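PDB 4GWI: platelet aggregation factor Sm-hPAF from Streptococcus mitis, which binds fucosylated Lewis glycans through this F-type lectin domain and, as a cholesterol-dependent cytolysin, probably forms pores in host membranes. Local coordinates for residues A[45-56]-A[129-140]. The protein carries 2 engineered substitutions. Residues are numbered along the deposited sequence; the frame is centred on the assembly and turned at random.
Sequences SVTHTNFEDNAW and LKTKNTPLSLAE. With CA (calcium ion), chain F; FUC (alpha-L-fucopyranose), chain B.
Pro-135 packs against the rings of both Phe-51 and His-48, two pocket residues of this F-type lectin domain, where segments 45-56 and 129-140, mostly loop and running in opposite directions, join the fucose site to the calcium site. A rigid, compact proline ring suits the place: its CG stands 3.8 Å above the centroid of the Phe-51 ring, almost on the ring normal, a CH-pi contact, while its CB meets His-48 CE1 at 3.5 Å. One face of the imidazole carries Ser-137 OG, offset toward the rim, and that hydroxyl donates to Thr-47 O. His-48 ND1 donates in the ring plane to Thr-49 O, which holds the ring's rotation and leaves NE2 directed at fucose O4, 2.6 Å away in a nearly straight hydrogen bond; Arg-75 and Arg-83 also bind this sugar. Thr-47 and Thr-49 each place OG1 between backbone N and carbonyl carbon (chi1 near 65°), where the hydroxyls accept from Leu-138 N and Leu-136 N, a role backbone carbonyls have in a regular sheet. Small Ala-55 points its CB toward Leu-136 CB, 3.9 Å away. At the Ser-45 end Arg-31, Asp-34 and Asn-36 complete the calcium shell, to which Ser-45 gives both O and OG, Glu-140 gives OE1, and Ala-139 O binds at 2.3 Å.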
ATOM      1  N   SER A  45      13.230  -2.594  -5.245  1.00 16.75           N
ATOM      2  CA  SER A  45      11.997  -3.260  -4.755  1.00 17.03           C
ATOM      3  C   SER A  45      11.040  -2.196  -4.178  1.00 16.64           C
ATOM      4  O   SER A  45      10.148  -2.560  -3.387  1.00 17.06           O
ATOM      5  CB  SER A  45      12.351  -4.354  -3.705  1.00 18.32           C
ATOM      6  OG  SER A  45      11.177  -5.230  -3.584  1.00 17.62           O
ATOM      7  N   VAL A  46      11.197  -0.925  -4.615  1.00 15.60           N
ATOM      8  CA  VAL A  46      10.325   0.155  -4.099  1.00 15.33           C
ATOM      9  C   VAL A  46       9.675   0.817  -5.307  1.00 15.20           C
ATOM     10  O   VAL A  46      10.310   1.053  -6.348  1.00 16.43           O
ATOM     11  CB  VAL A  46      11.167   1.216  -3.315  1.00 16.99           C
ATOM     12  CG1 VAL A  46      10.293   2.382  -2.828  1.00 18.48           C
ATOM     13  CG2 VAL A  46      11.974   0.551  -2.117  1.00 17.17           C
ATOM     14  N   THR A  47       8.374   1.131  -5.143  1.00 14.86           N
ATOM     15  CA  THR A  47       7.645   1.736  -6.296  1.00 14.09           C
ATOM     16  C   THR A  47       7.899   3.260  -6.319  1.00 15.74           C
ATOM     17  O   THR A  47       8.489   3.830  -5.375  1.00 15.60           O
ATOM     18  CB  THR A  47       6.131   1.591  -6.089  1.00 15.04           C
ATOM     19  OG1 THR A  47       5.669   2.345  -4.935  1.00 16.37           O
ATOM     20  CG2 THR A  47       5.673   0.128  -5.782  1.00 15.29           C
ATOM     21  N   HIS A  48       7.411   3.883  -7.417  1.00 15.91           N
ATOM     22  CA  HIS A  48       7.526   5.390  -7.478  1.00 17.00           C
ATOM     23  C   HIS A  48       6.597   5.885  -8.532  1.00 17.40           C
ATOM     24  O   HIS A  48       6.638   5.419  -9.690  1.00 16.60           O
ATOM     25  CB  HIS A  48       9.009   5.727  -7.922  1.00 16.26           C
ATOM     26  CG  HIS A  48       9.483   7.080  -7.513  1.00 19.15           C
ATOM     27  ND1 HIS A  48       8.816   8.262  -7.798  1.00 18.75           N
ATOM     28  CD2 HIS A  48      10.669   7.412  -6.865  1.00 20.67           C
ATOM     29  CE1 HIS A  48       9.572   9.297  -7.304  1.00 18.81           C
ATOM     30  NE2 HIS A  48      10.688   8.784  -6.725  1.00 20.23           N
ATOM     31  N   THR A  49       5.710   6.817  -8.135  1.00 16.99           N
ATOM     32  CA  THR A  49       4.881   7.473  -9.153  1.00 16.47           C
ATOM     33  C   THR A  49       5.534   8.829  -9.562  1.00 17.75           C
ATOM     34  O   THR A  49       6.590   9.206  -9.022  1.00 18.27           O
ATOM     35  CB  THR A  49       3.496   7.813  -8.634  1.00 17.34           C
ATOM     36  OG1 THR A  49       3.576   8.783  -7.573  1.00 19.01           O
ATOM     37  CG2 THR A  49       2.763   6.569  -7.955  1.00 17.24           C
ATOM     38  N   ASN A  50       4.869   9.486 -10.520  1.00 18.83           N
ATOM     39  CA  ASN A  50       5.321  10.857 -10.767  1.00 18.22           C
ATOM     40  C   ASN A  50       5.057  11.687  -9.512  1.00 20.75           C
ATOM     41  O   ASN A  50       4.272  11.372  -8.648  1.00 20.75           O
ATOM     42  CB  ASN A  50       4.484  11.409 -11.898  1.00 17.22           C
ATOM     43  CG  ASN A  50       4.742  10.726 -13.239  1.00 19.52           C
ATOM     44  OD1 ASN A  50       5.824  10.196 -13.472  1.00 22.65           O
ATOM     45  ND2 ASN A  50       3.809  10.918 -14.178  1.00 21.43           N
ATOM     46  N   PHE A  51       5.715  12.854  -9.492  1.00 20.08           N
ATOM     47  CA  PHE A  51       5.301  13.913  -8.555  1.00 21.92           C
ATOM     48  C   PHE A  51       4.009  14.432  -9.112  1.00 23.50           C
ATOM     49  O   PHE A  51       3.946  14.932 -10.288  1.00 26.88           O
ATOM     50  CB  PHE A  51       6.316  15.079  -8.572  1.00 21.10           C
ATOM     51  CG  PHE A  51       7.560  14.856  -7.813  1.00 24.65           C
ATOM     52  CD1 PHE A  51       7.832  15.558  -6.567  1.00 26.80           C
ATOM     53  CD2 PHE A  51       8.528  13.997  -8.309  1.00 27.82           C
ATOM     54  CE1 PHE A  51       9.009  15.308  -5.889  1.00 28.08           C
ATOM     55  CE2 PHE A  51       9.669  13.713  -7.586  1.00 31.06           C
ATOM     56  CZ  PHE A  51       9.942  14.386  -6.375  1.00 31.11           C
ATOM     57  N   GLU A  52       2.908  14.269  -8.388  1.00 21.22           N
ATOM     58  CA  GLU A  52       1.589  14.608  -8.917  1.00 20.94           C
ATOM     59  C   GLU A  52       0.672  14.800  -7.740  1.00 23.60           C
ATOM     60  O   GLU A  52       1.047  14.498  -6.573  1.00 25.61           O
ATOM     61  CB  GLU A  52       1.061  13.552  -9.877  1.00 21.74           C
ATOM     62  CG  GLU A  52       0.800  12.158  -9.157  1.00 23.00           C
ATOM     63  CD  GLU A  52       0.385  11.137 -10.181  1.00 31.47           C
ATOM     64  OE1 GLU A  52      -0.325  11.429 -11.199  1.00 34.55           O
ATOM     65  OE2 GLU A  52       0.805   9.985  -9.972  1.00 33.32           O
ATOM     66  N   ASP A  53      -0.522  15.318  -8.023  1.00 25.26           N
ATOM     67  CA  ASP A  53      -1.521  15.405  -6.955  1.00 26.62           C
ATOM     68  C   ASP A  53      -2.270  14.104  -6.741  1.00 24.85           C
ATOM     69  O   ASP A  53      -2.644  13.419  -7.693  1.00 23.64           O
ATOM     70  CB  ASP A  53      -2.551  16.479  -7.340  1.00 29.38           C
ATOM     71  CG  ASP A  53      -1.899  17.901  -7.414  1.00 31.09           C
ATOM     72  OD1 ASP A  53      -0.718  18.144  -7.038  1.00 29.96           O
ATOM     73  OD2 ASP A  53      -2.634  18.775  -7.944  1.00 37.62           O
ATOM     74  N   ASN A  54      -2.449  13.777  -5.447  1.00 27.13           N
ATOM     75  CA  ASN A  54      -3.279  12.620  -5.108  1.00 23.79           C
ATOM     76  C   ASN A  54      -2.785  11.311  -5.806  1.00 21.66           C
ATOM     77  O   ASN A  54      -3.575  10.563  -6.333  1.00 25.13           O
ATOM     78  CB  ASN A  54      -4.767  12.861  -5.518  1.00 27.68           C
ATOM     79  CG  ASN A  54      -5.335  14.094  -4.802  1.00 36.18           C
ATOM     80  OD1 ASN A  54      -5.042  14.370  -3.639  1.00 37.71           O
ATOM     81  ND2 ASN A  54      -5.977  14.926  -5.569  1.00 42.36           N
ATOM     82  N   ALA A  55      -1.484  11.091  -5.687  1.00 20.94           N
ATOM     83  CA  ALA A  55      -0.910   9.814  -6.260  1.00 19.38           C
ATOM     84  C   ALA A  55      -1.555   8.623  -5.493  1.00 19.14           C
ATOM     85  O   ALA A  55      -1.911   8.729  -4.307  1.00 20.82           O
ATOM     86  CB  ALA A  55       0.582   9.840  -5.987  1.00 20.09           C
ATOM     87  N   TRP A  56      -1.620   7.502  -6.203  1.00 17.27           N
ATOM     88  CA  TRP A  56      -2.185   6.327  -5.535  1.00 16.66           C
ATOM     89  C   TRP A  56      -1.532   5.035  -6.104  1.00 16.00           C
ATOM     90  O   TRP A  56      -0.955   5.042  -7.182  1.00 18.02           O
ATOM     91  CB  TRP A  56      -3.764   6.272  -5.652  1.00 18.58           C
ATOM     92  CG  TRP A  56      -4.255   6.253  -7.103  1.00 20.58           C
ATOM     93  CD1 TRP A  56      -4.644   7.382  -7.883  1.00 21.76           C
ATOM     94  CD2 TRP A  56      -4.245   5.140  -8.040  1.00 19.82           C
ATOM     95  NE1 TRP A  56      -4.986   6.978  -9.167  1.00 22.34           N
ATOM     96  CE2 TRP A  56      -4.760   5.647  -9.329  1.00 20.90           C
ATOM     97  CE3 TRP A  56      -4.010   3.749  -7.918  1.00 18.51           C
ATOM     98  CZ2 TRP A  56      -4.847   4.821 -10.483  1.00 22.82           C
ATOM     99  CZ3 TRP A  56      -4.116   2.941  -9.053  1.00 19.60           C
ATOM    100  CH2 TRP A  56      -4.527   3.469 -10.326  1.00 21.38           C
ATOM    101  N   LEU A 129      -2.402   9.090  -1.596  1.00 18.11           N
ATOM    102  CA  LEU A 129      -1.869  10.320  -0.973  1.00 20.50           C
ATOM    103  C   LEU A 129      -2.885  11.444  -1.131  1.00 22.54           C
ATOM    104  O   LEU A 129      -3.582  11.463  -2.107  1.00 23.89           O
ATOM    105  CB  LEU A 129      -0.548  10.770  -1.578  1.00 21.20           C
ATOM    106  CG  LEU A 129       0.638   9.838  -1.383  1.00 21.16           C
ATOM    107  CD1 LEU A 129       1.922  10.480  -1.943  1.00 20.72           C
ATOM    108  CD2 LEU A 129       0.798   9.366   0.062  1.00 22.07           C
ATOM    109  N   LYS A 130      -2.914  12.333  -0.107  1.00 22.94           N
ATOM    110  CA  LYS A 130      -3.874  13.463  -0.188  1.00 25.01           C
ATOM    111  C   LYS A 130      -3.135  14.773  -0.420  1.00 32.46           C
ATOM    112  O   LYS A 130      -3.756  15.854  -0.393  1.00 33.14           O
ATOM    113  CB  LYS A 130      -4.715  13.526   1.080  1.00 25.46           C
ATOM    114  CG  LYS A 130      -5.691  12.313   1.006  1.00 27.56           C
ATOM    115  CD  LYS A 130      -6.293  12.041   2.377  1.00 38.86           C
ATOM    116  CE  LYS A 130      -6.834  13.291   3.049  1.00 59.55           C
ATOM    117  NZ  LYS A 130      -8.210  13.630   2.569  1.00 63.89           N
ATOM    118  N   THR A 131      -1.847  14.717  -0.684  1.00 27.21           N
ATOM    119  CA  THR A 131      -0.986  15.897  -0.815  1.00 29.99           C
ATOM    120  C   THR A 131      -0.713  16.249  -2.300  1.00 31.17           C
ATOM    121  O   THR A 131      -0.893  15.455  -3.253  1.00 30.23           O
ATOM    122  CB  THR A 131       0.334  15.620  -0.129  1.00 29.61           C
ATOM    123  OG1 THR A 131       0.846  14.371  -0.762  1.00 32.66           O
ATOM    124  CG2 THR A 131       0.161  15.502   1.411  1.00 32.03           C
ATOM    125  N   LYS A 132      -0.399  17.530  -2.549  1.00 28.80           N
ATOM    126  CA  LYS A 132      -0.080  17.979  -3.861  1.00 29.16           C
ATOM    127  C   LYS A 132       1.357  17.710  -4.178  1.00 23.63           C
ATOM    128  O   LYS A 132       2.204  17.730  -3.287  1.00 28.18           O
ATOM    129  CB  LYS A 132      -0.315  19.538  -3.931  1.00 34.36           C
ATOM    130  CG  LYS A 132      -1.789  19.876  -3.914  1.00 42.12           C
ATOM    131  CD  LYS A 132      -1.958  21.379  -3.634  1.00 54.73           C
ATOM    132  CE  LYS A 132      -3.433  21.743  -3.509  1.00 63.22           C
ATOM    133  NZ  LYS A 132      -4.223  20.973  -4.520  1.00 74.84           N
ATOM    134  N   ASN A 133       1.555  17.431  -5.480  1.00 26.61           N
ATOM    135  CA  ASN A 133       2.872  17.382  -6.092  1.00 27.70           C
ATOM    136  C   ASN A 133       3.874  16.545  -5.311  1.00 25.46           C
ATOM    137  O   ASN A 133       4.982  16.932  -4.987  1.00 28.86           O
ATOM    138  CB  ASN A 133       3.364  18.874  -6.240  1.00 31.89           C
ATOM    139  CG  ASN A 133       4.647  18.956  -7.012  1.00 34.71           C
ATOM    140  OD1 ASN A 133       5.629  19.579  -6.552  1.00 43.82           O
ATOM    141  ND2 ASN A 133       4.687  18.249  -8.140  1.00 40.05           N
ATOM    142  N   THR A 134       3.413  15.301  -4.959  1.00 24.98           N
ATOM    143  CA  THR A 134       4.209  14.384  -4.110  1.00 22.98           C
ATOM    144  C   THR A 134       4.113  12.960  -4.762  1.00 21.39           C
ATOM    145  O   THR A 134       3.067  12.566  -5.184  1.00 23.86           O
ATOM    146  CB  THR A 134       3.661  14.272  -2.669  1.00 25.58           C
ATOM    147  OG1 THR A 134       3.678  15.630  -2.103  1.00 31.35           O
ATOM    148  CG2 THR A 134       4.511  13.411  -1.750  1.00 26.03           C
ATOM    149  N   PRO A 135       5.240  12.281  -4.858  1.00 20.25           N
ATOM    150  CA  PRO A 135       5.185  10.892  -5.440  1.00 18.51           C
ATOM    151  C   PRO A 135       4.922   9.903  -4.329  1.00 18.70           C
ATOM    152  O   PRO A 135       5.297  10.109  -3.184  1.00 20.08           O
ATOM    153  CB  PRO A 135       6.607  10.640  -5.994  1.00 19.36           C
ATOM    154  CG  PRO A 135       7.496  11.582  -5.213  1.00 23.96           C
ATOM    155  CD  PRO A 135       6.643  12.679  -4.570  1.00 21.94           C
ATOM    156  N   LEU A 136       4.229   8.815  -4.715  1.00 17.50           N
ATOM    157  CA  LEU A 136       3.982   7.702  -3.757  1.00 17.53           C
ATOM    158  C   LEU A 136       5.048   6.607  -4.073  1.00 17.05           C
ATOM    159  O   LEU A 136       5.120   6.100  -5.185  1.00 17.48           O
ATOM    160  CB  LEU A 136       2.540   7.199  -3.936  1.00 17.83           C
ATOM    161  CG  LEU A 136       2.213   5.914  -3.108  1.00 17.12           C
ATOM    162  CD1 LEU A 136       2.393   6.164  -1.602  1.00 19.14           C
ATOM    163  CD2 LEU A 136       0.735   5.558  -3.497  1.00 17.83           C
ATOM    164  N   SER A 137       5.755   6.241  -2.996  1.00 16.42           N
ATOM    165  CA  SER A 137       6.737   5.129  -3.023  1.00 17.19           C
ATOM    166  C   SER A 137       6.480   4.173  -1.880  1.00 17.64           C
ATOM    167  O   SER A 137       6.516   4.604  -0.741  1.00 18.72           O
ATOM    168  CB  SER A 137       8.180   5.677  -2.908  1.00 17.27           C
ATOM    169  OG  SER A 137       8.527   6.377  -4.129  1.00 19.11           O
ATOM    170  N   LEU A 138       6.291   2.908  -2.207  1.00 15.93           N
ATOM    171  CA  LEU A 138       6.097   1.902  -1.154  1.00 16.20           C
ATOM    172  C   LEU A 138       7.104   0.772  -1.379  1.00 16.63           C
ATOM    173  O   LEU A 138       7.275   0.292  -2.549  1.00 17.03           O
ATOM    174  CB  LEU A 138       4.667   1.302  -1.318  1.00 17.28           C
ATOM    175  CG  LEU A 138       3.623   2.359  -1.024  1.00 17.00           C
ATOM    176  CD1 LEU A 138       2.284   1.906  -1.701  1.00 18.93           C
ATOM    177  CD2 LEU A 138       3.408   2.439   0.489  1.00 19.47           C
ATOM    178  N   ALA A 139       7.788   0.347  -0.291  1.00 16.32           N
ATOM    179  CA  ALA A 139       8.651  -0.803  -0.525  1.00 16.85           C
ATOM    180  C   ALA A 139       7.884  -2.118  -0.600  1.00 16.50           C
ATOM    181  O   ALA A 139       8.261  -3.045  -1.225  1.00 17.23           O
ATOM    182  CB  ALA A 139       9.601  -0.871   0.713  1.00 15.76           C
ATOM    183  N   GLU A 140       6.736  -2.183   0.110  1.00 15.81           N
ATOM    184  CA  GLU A 140       5.914  -3.429   0.060  1.00 15.47           C
ATOM    185  C   GLU A 140       4.571  -3.086   0.731  1.00 16.43           C
ATOM    186  O   GLU A 140       4.516  -2.250   1.635  1.00 17.05           O
ATOM    187  CB  GLU A 140       6.627  -4.546   0.918  1.00 16.77           C
ATOM    188  CG  GLU A 140       6.044  -5.939   0.567  1.00 17.60           C
ATOM    189  CD  GLU A 140       6.521  -6.559  -0.759  1.00 18.45           C
ATOM    190  OE1 GLU A 140       7.241  -5.963  -1.589  1.00 18.36           O
ATOM    191  OE2 GLU A 140       6.056  -7.693  -1.045  1.00 18.49           O
TER
HETATM  192 CA    CA F 204       9.099  -4.754  -2.586  1.00 17.05          CA
HETATM  193  C1  FUC B   3      16.064  10.357  -4.692  1.00 35.86           C
HETATM  194  C2  FUC B   3      14.972  11.405  -4.596  1.00 32.30           C
HETATM  195  C3  FUC B   3      14.371  11.687  -5.938  1.00 28.49           C
HETATM  196  C4  FUC B   3      13.812  10.390  -6.484  1.00 27.87           C
HETATM  197  C5  FUC B   3      14.960   9.406  -6.544  1.00 29.73           C
HETATM  198  C6  FUC B   3      14.534   8.071  -7.109  1.00 27.42           C
HETATM  199  O2  FUC B   3      15.527  12.597  -4.064  1.00 36.06           O
HETATM  200  O3  FUC B   3      13.377  12.617  -5.791  1.00 29.16           O
HETATM  201  O4  FUC B   3      12.785   9.954  -5.633  1.00 24.88           O
HETATM  202  O5  FUC B   3      15.524   9.205  -5.280  1.00 28.38           O
HETATM  203  O   HOH W   1       3.560   3.750  -5.761  1.00 16.74           O
HETATM  204  O   HOH W   2      -6.788  15.415  -1.664  1.00 47.68           O
HETATM  205  O   HOH W   3       0.330  12.859  -4.221  1.00 25.04           O